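Local coordinates for prenyltransference for protein (Lavandula lanata, PDB 5HC8), which catalyses the head-to-middle condensation of two dimethylallyl diphosphate molecules to lavandulyl diphosphate, the precursor of irregular monoterpenes, at residues M81-K93 with L113-L127. Residues are numbered along the deposited sequence; the frame is centred on the assembly and turned at random.
Sequences MRIYEDFLRSDVK and LPEYLQDAISYAEGL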
loop_
_atom_site.group_PDB
_atom_site.type_symbol
_atom_site.label_atom_id
_atom_site.label_comp_id
_atom_site.label_asym_id
_atom_site.label_seq_id
_atom_site.Cartn_x
_atom_site.Cartn_y
_atom_site.Cartn_z
ATOM N N MET A 81 -15.494 -21.117 -3.564
ATOM C CA MET A 81 -14.831 -21.768 -4.673
ATOM C C MET A 81 -15.849 -22.205 -5.718
ATOM O O MET A 81 -15.605 -22.127 -6.909
ATOM C CB MET A 81 -14.062 -23.022 -4.214
ATOM C CG MET A 81 -12.895 -22.870 -3.242
ATOM S SD MET A 81 -11.675 -21.710 -3.789
ATOM C CE MET A 81 -10.476 -21.946 -2.480
ATOM N N ARG A 82 -16.985 -22.720 -5.274
ATOM C CA ARG A 82 -18.000 -23.252 -6.206
ATOM C C ARG A 82 -18.668 -22.107 -7.009
ATOM O O ARG A 82 -18.888 -22.194 -8.202
ATOM C CB ARG A 82 -19.032 -24.055 -5.368
ATOM C CG ARG A 82 -19.470 -25.388 -5.912
ATOM C CD ARG A 82 -18.483 -26.514 -5.625
ATOM N NE ARG A 82 -18.117 -27.150 -6.901
ATOM C CZ ARG A 82 -17.556 -28.354 -7.061
ATOM N NH1 ARG A 82 -17.287 -29.144 -6.021
ATOM N NH2 ARG A 82 -17.261 -28.775 -8.294
ATOM N N ILE A 83 -18.951 -21.005 -6.327
ATOM C CA ILE A 83 -19.513 -19.849 -6.940
ATOM C C ILE A 83 -18.577 -19.304 -7.974
ATOM O O ILE A 83 -19.043 -18.838 -9.029
ATOM C CB ILE A 83 -19.708 -18.756 -5.918
ATOM C CG1 ILE A 83 -20.922 -19.046 -5.079
ATOM C CG2 ILE A 83 -19.972 -17.451 -6.613
ATOM C CD1 ILE A 83 -21.098 -17.953 -4.034
ATOM N N TYR A 84 -17.267 -19.352 -7.689
ATOM C CA TYR A 84 -16.301 -18.842 -8.654
ATOM C C TYR A 84 -16.232 -19.752 -9.881
ATOM O O TYR A 84 -16.038 -19.278 -10.990
ATOM C CB TYR A 84 -14.903 -18.557 -8.030
ATOM C CG TYR A 84 -14.983 -17.488 -6.942
ATOM C CD1 TYR A 84 -16.000 -16.531 -6.961
ATOM C CD2 TYR A 84 -14.101 -17.466 -5.868
ATOM C CE1 TYR A 84 -16.112 -15.601 -5.975
ATOM C CE2 TYR A 84 -14.224 -16.508 -4.885
ATOM C CZ TYR A 84 -15.224 -15.599 -4.965
ATOM O OH TYR A 84 -15.413 -14.602 -4.014
ATOM N N GLU A 85 -16.348 -21.057 -9.681
ATOM C CA GLU A 85 -16.370 -21.971 -10.817
ATOM C C GLU A 85 -17.551 -21.658 -11.715
ATOM O O GLU A 85 -17.460 -21.581 -12.924
ATOM C CB GLU A 85 -16.515 -23.402 -10.324
ATOM C CG GLU A 85 -16.586 -24.389 -11.495
ATOM C CD GLU A 85 -16.816 -25.831 -11.046
ATOM O OE1 GLU A 85 -16.282 -26.750 -11.687
ATOM O OE2 GLU A 85 -17.487 -26.030 -10.036
ATOM N N ASP A 86 -18.688 -21.518 -11.097
ATOM C CA ASP A 86 -19.880 -21.179 -11.820
ATOM C C ASP A 86 -19.719 -19.849 -12.549
ATOM O O ASP A 86 -20.187 -19.716 -13.694
ATOM C CB ASP A 86 -21.045 -21.151 -10.830
ATOM C CG ASP A 86 -22.330 -20.675 -11.442
ATOM O OD1 ASP A 86 -22.827 -21.350 -12.361
ATOM O OD2 ASP A 86 -22.862 -19.638 -10.991
ATOM N N PHE A 87 -19.078 -18.843 -11.907
ATOM C CA PHE A 87 -18.923 -17.520 -12.543
ATOM C C PHE A 87 -18.090 -17.614 -13.834
ATOM O O PHE A 87 -18.440 -17.028 -14.870
ATOM C CB PHE A 87 -18.320 -16.491 -11.535
ATOM C CG PHE A 87 -17.740 -15.255 -12.194
ATOM C CD1 PHE A 87 -18.563 -14.200 -12.595
ATOM C CD2 PHE A 87 -16.381 -15.153 -12.398
ATOM C CE1 PHE A 87 -18.038 -13.064 -13.192
ATOM C CE2 PHE A 87 -15.831 -14.018 -13.002
ATOM C CZ PHE A 87 -16.656 -12.981 -13.403
ATOM N N LEU A 88 -17.011 -18.368 -13.746
ATOM C CA LEU A 88 -16.060 -18.634 -14.804
ATOM C C LEU A 88 -16.682 -19.502 -15.913
ATOM O O LEU A 88 -16.378 -19.348 -17.117
ATOM C CB LEU A 88 -14.810 -19.373 -14.226
ATOM C CG LEU A 88 -13.890 -18.564 -13.308
ATOM C CD1 LEU A 88 -12.744 -19.410 -12.749
ATOM C CD2 LEU A 88 -13.302 -17.371 -14.047
ATOM N N ARG A 89 -17.554 -20.405 -15.493
ATOM C CA ARG A 89 -18.243 -21.259 -16.445
ATOM C C ARG A 89 -19.376 -20.581 -17.253
ATOM O O ARG A 89 -19.486 -20.847 -18.442
ATOM C CB ARG A 89 -18.635 -22.589 -15.775
ATOM C CG ARG A 89 -17.408 -23.469 -15.716
ATOM C CD ARG A 89 -17.615 -24.830 -15.076
ATOM N NE ARG A 89 -17.163 -25.928 -15.931
ATOM C CZ ARG A 89 -15.936 -26.096 -16.462
ATOM N NH1 ARG A 89 -14.952 -25.234 -16.251
ATOM N NH2 ARG A 89 -15.688 -27.156 -17.243
ATOM N N SER A 90 -20.159 -19.692 -16.646
ATOM C CA SER A 90 -21.205 -18.987 -17.343
ATOM C C SER A 90 -20.808 -17.557 -17.746
ATOM O O SER A 90 -20.542 -17.278 -18.905
ATOM C CB SER A 90 -22.463 -18.938 -16.485
ATOM O OG SER A 90 -22.151 -18.341 -15.251
ATOM N N ASP A 91 -20.799 -16.667 -16.751
ATOM C CA ASP A 91 -20.607 -15.228 -16.960
ATOM C C ASP A 91 -19.338 -14.942 -17.718
ATOM O O ASP A 91 -19.345 -14.181 -18.672
ATOM C CB ASP A 91 -20.580 -14.510 -15.612
ATOM C CG ASP A 91 -21.894 -14.574 -14.914
ATOM O OD1 ASP A 91 -22.854 -15.101 -15.537
ATOM O OD2 ASP A 91 -22.001 -14.070 -13.774
ATOM N N VAL A 92 -18.236 -15.544 -17.316
ATOM C CA VAL A 92 -17.009 -15.237 -17.996
ATOM C C VAL A 92 -16.979 -15.785 -19.411
ATOM O O VAL A 92 -16.437 -15.132 -20.320
ATOM C CB VAL A 92 -15.765 -15.721 -17.248
ATOM C CG1 VAL A 92 -14.535 -15.560 -18.106
ATOM C CG2 VAL A 92 -15.604 -14.911 -15.988
ATOM N N LYS A 93 -17.547 -16.972 -19.592
ATOM C CA LYS A 93 -17.646 -17.541 -20.948
ATOM C C LYS A 93 -18.454 -16.556 -21.846
ATOM O O LYS A 93 -18.038 -16.234 -22.969
ATOM C CB LYS A 93 -18.288 -18.938 -20.883
ATOM C CG LYS A 93 -18.895 -19.418 -22.200
ATOM C CD LYS A 93 -19.504 -20.808 -22.060
ATOM C CE LYS A 93 -19.612 -21.498 -23.420
ATOM N NZ LYS A 93 -20.840 -22.332 -23.511
ATOM N N LEU A 113 -5.921 -23.892 -5.035
ATOM C CA LEU A 113 -7.354 -23.985 -5.282
ATOM C C LEU A 113 -7.775 -25.432 -5.617
ATOM O O LEU A 113 -6.947 -26.207 -6.048
ATOM C CB LEU A 113 -7.743 -23.090 -6.446
ATOM C CG LEU A 113 -7.249 -21.639 -6.285
ATOM C CD1 LEU A 113 -7.452 -20.944 -7.616
ATOM C CD2 LEU A 113 -8.008 -20.973 -5.127
ATOM N N PRO A 114 -9.060 -25.762 -5.444
ATOM C CA PRO A 114 -9.589 -27.036 -5.941
ATOM C C PRO A 114 -9.337 -27.241 -7.432
ATOM O O PRO A 114 -9.500 -26.303 -8.276
ATOM C CB PRO A 114 -11.095 -26.927 -5.711
ATOM C CG PRO A 114 -11.322 -25.771 -4.815
ATOM C CD PRO A 114 -10.058 -24.968 -4.725
ATOM N N GLU A 115 -9.017 -28.488 -7.783
ATOM C CA GLU A 115 -8.682 -28.800 -9.153
ATOM C C GLU A 115 -9.759 -28.319 -10.096
ATOM O O GLU A 115 -9.448 -27.885 -11.189
ATOM C CB GLU A 115 -8.479 -30.309 -9.370
ATOM C CG GLU A 115 -7.272 -30.891 -8.651
ATOM C CD GLU A 115 -5.968 -30.675 -9.393
ATOM O OE1 GLU A 115 -5.983 -30.137 -10.522
ATOM O OE2 GLU A 115 -4.914 -31.064 -8.841
ATOM N N TYR A 116 -11.016 -28.435 -9.713
ATOM C CA TYR A 116 -12.067 -28.001 -10.580
ATOM C C TYR A 116 -12.035 -26.498 -10.906
ATOM O O TYR A 116 -12.554 -26.053 -11.953
ATOM C CB TYR A 116 -13.447 -28.335 -9.988
ATOM C CG TYR A 116 -13.859 -27.642 -8.702
ATOM C CD1 TYR A 116 -14.380 -26.336 -8.706
ATOM C CD2 TYR A 116 -13.779 -28.308 -7.480
ATOM C CE1 TYR A 116 -14.791 -25.716 -7.523
ATOM C CE2 TYR A 116 -14.170 -27.700 -6.304
ATOM C CZ TYR A 116 -14.678 -26.403 -6.323
ATOM O OH TYR A 116 -15.035 -25.825 -5.125
ATOM N N LEU A 117 -11.532 -25.714 -9.953
ATOM C CA LEU A 117 -11.509 -24.249 -10.087
ATOM C C LEU A 117 -10.334 -23.898 -10.930
ATOM O O LEU A 117 -10.420 -22.996 -11.804
ATOM C CB LEU A 117 -11.394 -23.570 -8.731
ATOM C CG LEU A 117 -11.357 -22.008 -8.745
ATOM C CD1 LEU A 117 -12.379 -21.447 -9.674
ATOM C CD2 LEU A 117 -11.711 -21.476 -7.355
ATOM N N GLN A 118 -9.247 -24.626 -10.715
ATOM C CA GLN A 118 -8.108 -24.527 -11.589
ATOM C C GLN A 118 -8.395 -24.849 -13.060
ATOM O O GLN A 118 -7.790 -24.254 -13.981
ATOM C CB GLN A 118 -6.989 -25.399 -11.102
ATOM C CG GLN A 118 -6.460 -25.034 -9.747
ATOM C CD GLN A 118 -5.234 -25.862 -9.418
ATOM O OE1 GLN A 118 -4.304 -25.916 -10.205
ATOM N NE2 GLN A 118 -5.217 -26.497 -8.259
ATOM N N ASP A 119 -9.315 -25.784 -13.265
ATOM C CA ASP A 119 -9.697 -26.204 -14.605
ATOM C C ASP A 119 -10.592 -25.159 -15.216
ATOM O O ASP A 119 -10.493 -24.841 -16.432
ATOM C CB ASP A 119 -10.484 -27.543 -14.547
ATOM C CG ASP A 119 -9.593 -28.756 -14.221
ATOM O OD1 ASP A 119 -8.341 -28.663 -14.386
ATOM O OD2 ASP A 119 -10.176 -29.804 -13.820
ATOM N N ALA A 120 -11.493 -24.622 -14.393
ATOM C CA ALA A 120 -12.370 -23.555 -14.881
ATOM C C ALA A 120 -11.614 -22.267 -15.314
ATOM O O ALA A 120 -11.950 -21.620 -16.332
ATOM C CB ALA A 120 -13.432 -23.250 -13.848
ATOM N N ILE A 121 -10.591 -21.933 -14.545
ATOM C CA ILE A 121 -9.653 -20.862 -14.863
ATOM C C ILE A 121 -8.951 -21.198 -16.192
ATOM O O ILE A 121 -9.008 -20.410 -17.118
ATOM C CB ILE A 121 -8.602 -20.667 -13.713
ATOM C CG1 ILE A 121 -9.259 -20.011 -12.474
ATOM C CG2 ILE A 121 -7.434 -19.824 -14.166
ATOM C CD1 ILE A 121 -8.463 -20.158 -11.204
ATOM N N SER A 122 -8.320 -22.372 -16.285
ATOM C CA SER A 122 -7.684 -22.795 -17.551
ATOM C C SER A 122 -8.585 -22.675 -18.734
ATOM O O SER A 122 -8.178 -22.211 -19.788
ATOM C CB SER A 122 -7.202 -24.249 -17.469
ATOM O OG SER A 122 -5.922 -24.257 -16.840
ATOM N N TYR A 123 -9.831 -23.060 -18.560
ATOM C CA TYR A 123 -10.759 -23.036 -19.676
ATOM C C TYR A 123 -10.972 -21.594 -20.116
ATOM O O TYR A 123 -10.751 -21.241 -21.296
ATOM C CB TYR A 123 -12.089 -23.727 -19.298
ATOM C CG TYR A 123 -13.272 -23.445 -20.227
ATOM C CD1 TYR A 123 -13.248 -23.862 -21.568
ATOM C CD2 TYR A 123 -14.433 -22.795 -19.752
ATOM C CE1 TYR A 123 -14.324 -23.623 -22.402
ATOM C CE2 TYR A 123 -15.533 -22.545 -20.584
ATOM C CZ TYR A 123 -15.481 -22.947 -21.914
ATOM O OH TYR A 123 -16.566 -22.707 -22.767
ATOM N N ALA A 124 -11.349 -20.735 -19.165
ATOM C CA ALA A 124 -11.623 -19.341 -19.496
ATOM C C ALA A 124 -10.414 -18.583 -20.038
ATOM O O ALA A 124 -10.557 -17.672 -20.842
ATOM C CB ALA A 124 -12.256 -18.594 -18.306
ATOM N N GLU A 125 -9.225 -18.950 -19.610
ATOM C CA GLU A 125 -8.052 -18.305 -20.078
ATOM C C GLU A 125 -7.803 -18.751 -21.542
ATOM O O GLU A 125 -7.530 -17.931 -22.438
ATOM C CB GLU A 125 -6.850 -18.685 -19.181
ATOM C CG GLU A 125 -6.885 -18.020 -17.766
ATOM C CD GLU A 125 -5.606 -18.217 -16.970
ATOM O OE1 GLU A 125 -5.205 -17.366 -16.112
ATOM O OE2 GLU A 125 -5.007 -19.289 -17.160
ATOM N N GLY A 126 -7.895 -20.064 -21.766
ATOM C CA GLY A 126 -7.736 -20.631 -23.119
ATOM C C GLY A 126 -8.727 -20.096 -24.135
ATOM O O GLY A 126 -8.335 -19.697 -25.219
ATOM N N LEU A 127 -9.995 -20.032 -23.739
ATOM C CA LEU A 127 -11.072 -19.467 -24.555
ATOM C C LEU A 127 -10.844 -18.000 -24.948
ATOM O O LEU A 127 -11.337 -17.530 -25.981
ATOM C CB LEU A 127 -12.388 -19.614 -23.795
ATOM C CG LEU A 127 -13.701 -19.382 -24.506
ATOM C CD1 LEU A 127 -13.991 -20.623 -25.346
ATOM C CD2 LEU A 127 -14.859 -19.091 -23.543
#
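The ring of Tyr116 is covered on both faces: the guanidinium of Arg82 lies flat on one, with planes 4° apart and Arg82 CZ 3.6 Å from the centroid of the Tyr116 ring, while Pro114 CB of its own helix start sits against the other. At the ring's edge, in plane, comes the backbone O of Met81. The stack is a cation-pi contact, and the same cation is paired in a salt bridge with Glu85 of its own helix: Glu85 OE2 takes Arg82 NH2 at 3.3 Å on its syn side, with a weak bond from Arg82 NE beside it, helping to hold the guanidinium over the ring. With CG between the backbone N and the carbonyl carbon (chi1 65°), Tyr116 swings its ring from the first turn of its helix across toward Met81 and Arg82. With an alanine in its place, Arg82 and Glu85 are likely to lose the ring they lie against, and a gap would open beside Met81 CB. In the parallel-sheet fold of cis-prenyltransferases, helices 74-89 and 115-128 pack side by side; segments 81-89 and 115-127 run nearly parallel, their axes 20° apart, and Leu88 and Ala124 also rest on Phe104 of strand 103-107, outermost in the sheet of this chain. Leu117 is a knob among Met81, Tyr84, Glu85 and Leu88; its CD2 meets Met81 SD at 3.6 Å. Tyr84, on the same helix as Met81, turns its ring away, toward the bound 2-methylbuta-1,3-diene. Farther along, the guanidinium of Arg89 comes edge-on, its NH1 3.4 Å from Ala120 CA.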